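Local atomic coordinates of MGS-M4 (Unidentified, PDB entry 4Q3M), a protein that probably reduces carbonyl compounds as an aldo-keto reductase with a TIM-barrel fold, although its natural substrate is unknown. Residues N198-M201 with A202-K206. Sequence-based numbering, arbitrary orientation.
Sequences NETM and AKIAK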
ATOM      1  N   ASN A 198      -6.457  -0.662  22.063  1.00 52.39           N
ATOM      2  CA  ASN A 198      -6.745   0.720  21.696  1.00 52.60           C
ATOM      3  C   ASN A 198      -7.600   1.424  22.740  1.00 55.15           C
ATOM      4  O   ASN A 198      -8.723   1.006  23.021  1.00 55.03           O
ATOM      5  CB  ASN A 198      -7.439   0.776  20.333  1.00 53.09           C
ATOM      6  CG  ASN A 198      -7.599   2.193  19.822  1.00 51.86           C
ATOM      7  OD1 ASN A 198      -8.584   2.867  20.126  1.00 53.39           O
ATOM      8  ND2 ASN A 198      -6.628   2.654  19.044  1.00 48.74           N
ATOM      9  N   GLU A 199      -7.058   2.495  23.310  1.00 58.05           N
ATOM     10  CA  GLU A 199      -7.744   3.254  24.350  1.00 62.20           C
ATOM     11  C   GLU A 199      -9.063   3.848  23.872  1.00 61.84           C
ATOM     12  O   GLU A 199     -10.068   3.806  24.584  1.00 55.29           O
ATOM     13  CB  GLU A 199      -6.849   4.377  24.863  1.00 70.92           C
ATOM     14  CG  GLU A 199      -7.542   5.268  25.870  1.00 79.69           C
ATOM     15  CD  GLU A 199      -6.750   6.512  26.182  1.00 86.14           C
ATOM     16  OE1 GLU A 199      -5.988   6.969  25.305  1.00 86.51           O
ATOM     17  OE2 GLU A 199      -6.872   7.026  27.314  1.00 90.08           O
ATOM     18  N   THR A 200      -9.048   4.415  22.671  1.00 58.97           N
ATOM     19  CA  THR A 200     -10.237   5.039  22.106  1.00 56.33           C
ATOM     20  C   THR A 200     -11.322   3.998  21.857  1.00 55.67           C
ATOM     21  O   THR A 200     -12.482   4.207  22.210  1.00 57.90           O
ATOM     22  CB  THR A 200      -9.918   5.777  20.796  1.00 53.96           C
ATOM     23  OG1 THR A 200      -8.898   6.756  21.031  1.00 55.06           O
ATOM     24  CG2 THR A 200     -11.160   6.468  20.255  1.00 53.49           C
ATOM     25  N   MET A 201     -10.939   2.873  21.258  1.00 54.31           N
ATOM     26  CA  MET A 201     -11.873   1.778  21.019  1.00 53.94           C
ATOM     27  C   MET A 201     -12.409   1.216  22.332  1.00 58.61           C
ATOM     28  O   MET A 201     -13.578   0.841  22.426  1.00 57.68           O
ATOM     29  CB  MET A 201     -11.205   0.661  20.214  1.00 44.47           C
ATOM     30  CG  MET A 201     -10.865   1.027  18.778  1.00 45.18           C
ATOM     31  SD  MET A 201     -12.299   1.515  17.801  1.00 48.21           S
ATOM     32  CE  MET A 201     -12.033   3.282  17.713  1.00 97.33           C
ATOM     33  N   ALA A 202     -11.545   1.160  23.340  1.00 63.84           N
ATOM     34  CA  ALA A 202     -11.916   0.610  24.639  1.00 67.02           C
ATOM     35  C   ALA A 202     -12.889   1.526  25.371  1.00 70.54           C
ATOM     36  O   ALA A 202     -13.789   1.058  26.067  1.00 69.19           O
ATOM     37  CB  ALA A 202     -10.676   0.369  25.487  1.00 68.32           C
ATOM     38  N   LYS A 203     -12.703   2.833  25.210  1.00 74.75           N
ATOM     39  CA  LYS A 203     -13.552   3.807  25.879  1.00 79.70           C
ATOM     40  C   LYS A 203     -14.966   3.761  25.312  1.00 78.27           C
ATOM     41  O   LYS A 203     -15.922   3.551  26.049  1.00 77.44           O
ATOM     42  CB  LYS A 203     -12.976   5.223  25.749  1.00 86.08           C
ATOM     43  CG  LYS A 203     -14.030   6.328  25.660  1.00 93.23           C
ATOM     44  CD  LYS A 203     -13.608   7.445  24.717  1.00 96.70           C
ATOM     45  CE  LYS A 203     -14.694   8.508  24.593  1.00 98.65           C
ATOM     46  NZ  LYS A 203     -15.875   8.027  23.821  1.00 95.54           N
ATOM     47  N   ILE A 204     -15.098   3.933  23.999  1.00 79.22           N
ATOM     48  CA  ILE A 204     -16.418   4.086  23.397  1.00 78.32           C
ATOM     49  C   ILE A 204     -17.214   2.786  23.538  1.00 73.78           C
ATOM     50  O   ILE A 204     -18.438   2.779  23.394  1.00 73.80           O
ATOM     51  CB  ILE A 204     -16.305   4.543  21.906  1.00 74.52           C
ATOM     52  CG1 ILE A 204     -16.075   3.382  20.934  1.00 76.18           C
ATOM     53  CG2 ILE A 204     -15.241   5.618  21.745  1.00 74.38           C
ATOM     54  CD1 ILE A 204     -17.358   2.815  20.370  1.00 75.34           C
ATOM     55  N   ALA A 205     -16.515   1.694  23.836  1.00 69.99           N
ATOM     56  CA  ALA A 205     -17.162   0.424  24.140  1.00 69.01           C
ATOM     57  C   ALA A 205     -17.898   0.494  25.479  1.00 70.66           C
ATOM     58  O   ALA A 205     -18.857  -0.243  25.707  1.00 69.80           O
ATOM     59  CB  ALA A 205     -16.141  -0.703  24.150  1.00 67.83           C
ATOM     60  N   LYS A 206     -17.439   1.381  26.359  1.00 70.76           N
ATOM     61  CA  LYS A 206     -18.109   1.625  27.636  1.00 71.36           C
ATOM     62  C   LYS A 206     -19.473   2.267  27.409  1.00 70.87           C
ATOM     63  O   LYS A 206     -20.412   2.053  28.175  1.00 79.40           O
ATOM     64  CB  LYS A 206     -17.249   2.526  28.534  1.00 76.17           C
ATOM     65  CG  LYS A 206     -17.833   3.925  28.751  1.00 85.30           C
ATOM     66  CD  LYS A 206     -16.890   4.871  29.483  1.00 92.07           C
ATOM     67  CE  LYS A 206     -15.639   5.155  28.668  1.00 92.35           C
ATOM     68  NZ  LYS A 206     -14.716   6.110  29.340  1.00 94.37           N
TER
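I204, whose CG1 sits between the backbone N and the carbonyl carbon (chi1 84°), has its other branch, CG2, anti to the carbonyl carbon and beside the backbone N, on the side of the preceding turn, where I204 CG2 comes within 4.4 Å of T200 CG2. The two residues stand one turn apart on the short helix 199-207, which N198 opens as N-cap. A chi1 of -173° swings the N198 carboxamide away from its own backbone N, and N198 OD1 accepts from M201 N at 2.6 Å, nearly straight and in the carbonyl plane. This bond satisfies an amide for which the helix has no earlier carbonyl to offer. The main chain takes over at once: A202 N donates to N198 O at 2.8 Å, so the capping residue grips two successive amides, one through its side chain and one through its backbone. K203 N follows on E199 O at 2.9 Å, with a weak second bond to T200 O. In the aldo-keto reductase TIM barrel this helix belongs to the segment between the strands 180-184 and 226-227, far from the centre of the chain. Its buried side is held by M201, whose thioether chain, bent at chi2 and chi3, reaches I212 and I215 of helix 212-222, V163, V259 and I256, while I204 also meets I215. E199 lies on the exposed side, and A202, although exposed, still touches I212. One turn on, T200 O receives I204 N at 3.2 Å in an almost linear bond, whereas A205 N reaches M201 O only weakly, at 3.4 Å.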